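Mannan endo-1,4-beta-mannosidase (Cryptopygus antarcticus, PDB 4OOZ) hydrolyses internal beta-1,4 linkages of mannans, galactomannans and glucomannans, releasing mainly short manno-oligosaccharides. Local coordinates at residues 43-48 and 339-344; 78-83 and 123-128. All blocks are in the same frame, centred on the assembly; numbering follows the deposited sequence.

Overall arrangement
From the N terminus the chain runs through strand 35-45, whose last residues and the loop after them form 43-48 of contact 1, and through helix 58-74 into strand 79-86. Contact 2 joins 78-83, at the start of that strand, to segment 123-128, which leads into strand 126-133, closing a 39-residue excursion that contains helix 109-122. Contact 1 closes a far longer path of 290 residues, when strand 337-340 returns beside strand 35-45 and shuts the barrel. Contact 2 therefore falls wholly within the span of contact 1. The two meet on one sheet, because strands 35-45 and 79-86 are neighbours: A45 N lies 2.9 Å from R81 O, and W46 packs on W83. Both also touch the same bound mannose.

Contact 1: residues 43-48 and 339-344; sequences NFAWRS and LTWQFN. With BMA (beta-D-mannopyranose), chain G.
N43 and T340 pair the first and last strands of the (beta/alpha)8 barrel characteristic of glycosyl hydrolase family 5, and so close the cylinder. This end of the contact is buried and tightly packed. The backbone N of N43 donates to T340 O at 2.8 Å, and F343 N returns a bond to N43 O, which also receives a CA-H...O contact from Q342. The N43 side chain, with CG beside its own backbone N (chi1 -82°), lies against the indole of W341, amide and ring planes 51° apart. Its ND2 adds a weak bond to T340 O, while OD1 accepts from R81. The W341 ring is sandwiched: Q342 CB lies 3.6 Å above one face, and over the other sits the mannose, with O5 3.1 Å from CZ2, in keeping with the role of W341 in substrate binding.

The partly exposed side is looser and rests on W46 and N344. The Q342 side chain crosses one face of the W46 ring, CD 3.7 Å above its plane. Replacing W46 by an alanine would strip away the indole face beside Q342 CD and would probably leave a gap along that side chain. N344 OD1 is held by G346, whereas its ND2 donates to W46 O at 3.0 Å, approaching from above the carbonyl plane.

Contact 2: residues 78-83 and 123-128; sequences NTARVW and QNVFLI. With BMA (beta-D-mannopyranose), chain G.
N78 meets F126 where two adjacent parallel strands of the barrel begin: its O accepts the hydrogen bond from F126 N and lies 3.4 Å from F126 CB. The N78 amide itself turns to the preceding strand, bonded to S40 and F38. At T79, the CA contributes a CA-H...O contact to F126 O, and the side chain lies on the same face of the sheet as F126 and I128. CG2, anti to the backbone N, comes 4.1 Å from I128 CG1. A80 points to the opposite face, where its CB packs 3.5 Å from L127 CD2. Its backbone continues the ladder in both directions, A80 N donating to F126 O at 2.8 Å and A80 O accepting from I128 N at 3.0 Å.

R81 returns to the face of T79 and meets I128 through its aliphatic chain. The chain leaves with CG anti to the backbone N (chi1 -174°) and stays extended to NE, which carries the guanidinium to salt bridges with E177 and with E312, the probable nucleophile. V82 N donates to I128 O, the last bond between the two segments, and the ladder goes on to V130, while CG2 reaches L127 CD2. W83, last in the segment, sets its NE1 3.6 Å above the R81 guanidinium and brings the indole edge to the mannose, CZ2 3.2 Å from O1, at a known substrate-binding position.

Helix 109-122 links the strands in a beta-alpha-beta crossover and ends in a Schellman motif at N124. V125 then packs on I69 and V72 of helix 58-74, while strand 79-86 is flanked by strand 35-45 on its other side.

Contact 1: residues 43-48 and 339-344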
# COMPACT_ATOMS: atom_id res chain seq x y z
N ASN A 43 -6.35 1.58 -7.70
CA ASN A 43 -6.22 0.26 -7.12
C ASN A 43 -6.76 -0.76 -8.11
O ASN A 43 -7.92 -0.67 -8.50
CB ASN A 43 -6.97 0.16 -5.79
CG ASN A 43 -6.18 0.73 -4.63
OD1 ASN A 43 -5.51 -0.01 -3.90
ND2 ASN A 43 -6.25 2.04 -4.44
N PHE A 44 -5.93 -1.69 -8.55
CA PHE A 44 -6.48 -2.90 -9.12
C PHE A 44 -7.11 -3.58 -7.94
O PHE A 44 -8.26 -4.02 -7.98
CB PHE A 44 -5.42 -3.82 -9.74
CG PHE A 44 -4.80 -3.30 -11.00
CD1 PHE A 44 -5.21 -2.11 -11.56
CD2 PHE A 44 -3.80 -4.02 -11.63
CE1 PHE A 44 -4.63 -1.64 -12.73
CE2 PHE A 44 -3.21 -3.56 -12.78
CZ PHE A 44 -3.62 -2.37 -13.34
N ALA A 45 -6.32 -3.61 -6.87
CA ALA A 45 -6.51 -4.44 -5.70
C ALA A 45 -6.48 -5.92 -6.09
O ALA A 45 -5.69 -6.68 -5.54
CB ALA A 45 -7.78 -4.08 -4.98
N TRP A 46 -7.32 -6.31 -7.05
CA TRP A 46 -7.30 -7.68 -7.57
C TRP A 46 -8.14 -7.88 -8.83
O TRP A 46 -8.98 -7.06 -9.19
CB TRP A 46 -7.77 -8.67 -6.50
CG TRP A 46 -9.16 -8.44 -6.00
CD1 TRP A 46 -10.32 -8.88 -6.57
CD2 TRP A 46 -9.54 -7.73 -4.82
NE1 TRP A 46 -11.40 -8.48 -5.82
CE2 TRP A 46 -10.94 -7.78 -4.73
CE3 TRP A 46 -8.82 -7.06 -3.82
CZ2 TRP A 46 -11.65 -7.17 -3.70
CZ3 TRP A 46 -9.52 -6.46 -2.79
CH2 TRP A 46 -10.92 -6.52 -2.74
N ARG A 47 -7.89 -9.01 -9.49
CA ARG A 47 -8.77 -9.55 -10.51
C ARG A 47 -9.53 -10.72 -9.89
O ARG A 47 -10.75 -10.79 -9.95
CB ARG A 47 -7.98 -10.01 -11.74
CG ARG A 47 -8.71 -10.98 -12.63
CD ARG A 47 -9.82 -10.32 -13.44
NE ARG A 47 -10.39 -11.24 -14.42
CZ ARG A 47 -11.30 -10.90 -15.32
NH1 ARG A 47 -11.75 -9.65 -15.38
NH2 ARG A 47 -11.76 -11.80 -16.18
N SER A 48 -8.77 -11.62 -9.27
CA SER A 48 -9.33 -12.69 -8.46
C SER A 48 -8.82 -12.54 -7.03
O SER A 48 -7.62 -12.62 -6.79
CB SER A 48 -8.94 -14.07 -9.01
OG SER A 48 -9.39 -14.23 -10.34
N LEU A 339 -4.82 7.36 -5.29
CA LEU A 339 -5.22 6.12 -5.93
C LEU A 339 -6.71 5.88 -5.77
O LEU A 339 -7.20 5.67 -4.66
CB LEU A 339 -4.46 4.93 -5.35
CG LEU A 339 -2.94 4.96 -5.48
CD1 LEU A 339 -2.33 3.89 -4.60
CD2 LEU A 339 -2.52 4.76 -6.93
N THR A 340 -7.43 5.91 -6.87
CA THR A 340 -8.86 5.63 -6.84
C THR A 340 -9.15 4.21 -6.40
O THR A 340 -8.37 3.30 -6.68
CB THR A 340 -9.47 5.86 -8.19
OG1 THR A 340 -8.49 5.48 -9.16
CG2 THR A 340 -9.81 7.31 -8.36
N TRP A 341 -10.27 4.00 -5.73
CA TRP A 341 -10.49 2.67 -5.20
C TRP A 341 -11.11 1.72 -6.21
O TRP A 341 -12.11 2.01 -6.86
CB TRP A 341 -11.34 2.68 -3.95
CG TRP A 341 -11.65 1.27 -3.55
CD1 TRP A 341 -12.87 0.68 -3.55
CD2 TRP A 341 -10.70 0.25 -3.19
NE1 TRP A 341 -12.76 -0.64 -3.18
CE2 TRP A 341 -11.44 -0.93 -2.95
CE3 TRP A 341 -9.31 0.22 -3.03
CZ2 TRP A 341 -10.83 -2.12 -2.55
CZ3 TRP A 341 -8.71 -0.96 -2.64
CH2 TRP A 341 -9.47 -2.11 -2.40
N GLN A 342 -10.46 0.56 -6.28
CA GLN A 342 -10.65 -0.55 -7.20
C GLN A 342 -11.18 -0.33 -8.61
O GLN A 342 -12.32 0.08 -8.85
CB GLN A 342 -11.50 -1.63 -6.53
CG GLN A 342 -10.62 -2.84 -6.36
CD GLN A 342 -11.23 -3.97 -5.61
OE1 GLN A 342 -12.12 -3.79 -4.78
NE2 GLN A 342 -10.74 -5.16 -5.89
N PHE A 343 -10.30 -0.72 -9.52
CA PHE A 343 -10.43 -0.66 -10.96
C PHE A 343 -11.34 -1.74 -11.54
O PHE A 343 -11.79 -1.63 -12.68
CB PHE A 343 -9.03 -0.77 -11.58
CG PHE A 343 -8.94 -0.26 -13.00
CD1 PHE A 343 -8.97 1.10 -13.27
CD2 PHE A 343 -8.76 -1.15 -14.05
CE1 PHE A 343 -8.87 1.56 -14.56
CE2 PHE A 343 -8.65 -0.69 -15.35
CZ PHE A 343 -8.70 0.67 -15.61
N ASN A 344 -11.61 -2.79 -10.76
CA ASN A 344 -12.46 -3.87 -11.26
C ASN A 344 -13.94 -3.56 -11.08
O ASN A 344 -14.79 -4.36 -11.46
CB ASN A 344 -12.11 -5.20 -10.58
CG ASN A 344 -12.40 -5.23 -9.09
OD1 ASN A 344 -13.34 -4.59 -8.60
ND2 ASN A 344 -11.61 -6.00 -8.37
C1 BMA G . -10.36 -2.25 1.33
C2 BMA G . -10.46 -1.63 2.69
C3 BMA G . -11.85 -1.84 3.22
C4 BMA G . -12.90 -1.30 2.24
C5 BMA G . -12.65 -1.78 0.80
C6 BMA G . -13.47 -1.00 -0.20
O1 BMA G . -9.07 -1.96 0.87
O2 BMA G . -10.30 -0.22 2.57
O3 BMA G . -12.02 -1.21 4.49
O4 BMA G . -14.20 -1.72 2.65
O5 BMA G . -11.26 -1.62 0.45
O6 BMA G . -14.49 -0.30 0.50

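Contact 2: residues 78-83 and 123-128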
# COMPACT_ATOMS: atom_id res chain seq x y z
N ASN A 78 0.49 6.53 -13.52
CA ASN A 78 1.80 5.92 -13.35
C ASN A 78 1.85 4.79 -12.32
O ASN A 78 2.88 4.12 -12.18
CB ASN A 78 2.83 6.98 -12.96
CG ASN A 78 2.45 7.73 -11.69
OD1 ASN A 78 1.31 7.65 -11.23
ND2 ASN A 78 3.41 8.45 -11.12
N THR A 79 0.75 4.56 -11.60
CA THR A 79 0.76 3.62 -10.49
C THR A 79 -0.45 2.70 -10.46
O THR A 79 -1.57 3.12 -10.75
CB THR A 79 0.87 4.36 -9.15
OG1 THR A 79 2.08 5.12 -9.12
CG2 THR A 79 0.87 3.39 -7.97
N ALA A 80 -0.22 1.44 -10.10
CA ALA A 80 -1.30 0.51 -9.78
C ALA A 80 -1.00 -0.20 -8.46
O ALA A 80 0.11 -0.68 -8.25
CB ALA A 80 -1.49 -0.50 -10.90
N ARG A 81 -1.99 -0.22 -7.58
CA ARG A 81 -1.84 -0.90 -6.29
C ARG A 81 -2.48 -2.29 -6.35
O ARG A 81 -3.69 -2.41 -6.53
CB ARG A 81 -2.47 -0.07 -5.18
CG ARG A 81 -2.25 -0.61 -3.77
CD ARG A 81 -2.62 0.43 -2.74
NE ARG A 81 -2.53 -0.07 -1.37
CZ ARG A 81 -3.59 -0.38 -0.62
NH1 ARG A 81 -4.81 -0.26 -1.11
NH2 ARG A 81 -3.42 -0.81 0.62
N VAL A 82 -1.66 -3.32 -6.20
CA VAL A 82 -2.13 -4.70 -6.34
C VAL A 82 -1.85 -5.54 -5.10
O VAL A 82 -0.74 -5.54 -4.56
CB VAL A 82 -1.48 -5.37 -7.57
CG1 VAL A 82 -2.05 -4.80 -8.84
CG2 VAL A 82 0.02 -5.17 -7.55
N TRP A 83 -2.87 -6.26 -4.64
CA TRP A 83 -2.74 -7.12 -3.46
C TRP A 83 -2.16 -8.49 -3.84
O TRP A 83 -2.34 -8.96 -4.97
CB TRP A 83 -4.09 -7.29 -2.76
CG TRP A 83 -4.63 -6.02 -2.17
CD1 TRP A 83 -4.20 -4.75 -2.41
CD2 TRP A 83 -5.71 -5.90 -1.22
NE1 TRP A 83 -4.94 -3.85 -1.68
CE2 TRP A 83 -5.87 -4.53 -0.94
CE3 TRP A 83 -6.54 -6.82 -0.58
CZ2 TRP A 83 -6.83 -4.06 -0.06
CZ3 TRP A 83 -7.50 -6.35 0.29
CH2 TRP A 83 -7.64 -4.98 0.55
N GLN A 123 5.06 -0.55 -19.80
CA GLN A 123 4.00 0.45 -19.96
C GLN A 123 4.21 1.67 -19.04
O GLN A 123 3.28 2.44 -18.81
CB GLN A 123 2.64 -0.17 -19.69
CG GLN A 123 2.19 -1.15 -20.75
CD GLN A 123 1.57 -0.47 -21.96
OE1 GLN A 123 1.63 0.75 -22.10
NE2 GLN A 123 0.98 -1.26 -22.84
N ASN A 124 5.44 1.83 -18.55
CA ASN A 124 5.80 2.95 -17.68
C ASN A 124 4.88 3.11 -16.48
O ASN A 124 4.44 4.22 -16.17
CB ASN A 124 5.83 4.25 -18.49
CG ASN A 124 6.99 4.32 -19.45
OD1 ASN A 124 8.13 4.05 -19.08
ND2 ASN A 124 6.72 4.67 -20.70
N VAL A 125 4.59 2.01 -15.81
CA VAL A 125 3.67 2.01 -14.67
C VAL A 125 4.32 1.40 -13.43
O VAL A 125 4.87 0.31 -13.50
CB VAL A 125 2.37 1.26 -15.00
CG1 VAL A 125 1.62 0.88 -13.73
CG2 VAL A 125 1.49 2.09 -15.92
N PHE A 126 4.25 2.11 -12.31
CA PHE A 126 4.75 1.57 -11.05
C PHE A 126 3.71 0.68 -10.39
O PHE A 126 2.51 0.82 -10.63
CB PHE A 126 5.14 2.71 -10.10
CG PHE A 126 6.33 3.50 -10.55
CD1 PHE A 126 7.60 2.95 -10.51
CD2 PHE A 126 6.18 4.79 -11.02
CE1 PHE A 126 8.69 3.67 -10.93
CE2 PHE A 126 7.27 5.52 -11.44
CZ PHE A 126 8.53 4.96 -11.39
N LEU A 127 4.18 -0.24 -9.55
CA LEU A 127 3.28 -1.13 -8.83
C LEU A 127 3.55 -1.09 -7.33
O LEU A 127 4.70 -1.03 -6.90
CB LEU A 127 3.43 -2.57 -9.34
CG LEU A 127 2.84 -2.86 -10.72
CD1 LEU A 127 3.12 -4.28 -11.15
CD2 LEU A 127 1.35 -2.61 -10.71
N ILE A 128 2.49 -1.10 -6.55
CA ILE A 128 2.61 -1.20 -5.10
C ILE A 128 2.05 -2.54 -4.63
O ILE A 128 0.84 -2.73 -4.53
CB ILE A 128 1.88 -0.05 -4.39
CG1 ILE A 128 2.47 1.30 -4.83
CG2 ILE A 128 1.98 -0.21 -2.88
CD1 ILE A 128 1.91 2.49 -4.09
C1 BMA G . -10.36 -2.25 1.33
C2 BMA G . -10.46 -1.63 2.69
C3 BMA G . -11.85 -1.84 3.22
C4 BMA G . -12.90 -1.30 2.24
C5 BMA G . -12.65 -1.78 0.80
C6 BMA G . -13.47 -1.00 -0.20
O1 BMA G . -9.07 -1.96 0.87
O2 BMA G . -10.30 -0.22 2.57
O3 BMA G . -12.02 -1.21 4.49
O4 BMA G . -14.20 -1.72 2.65
O5 BMA G . -11.26 -1.62 0.45
O6 BMA G . -14.49 -0.30 0.50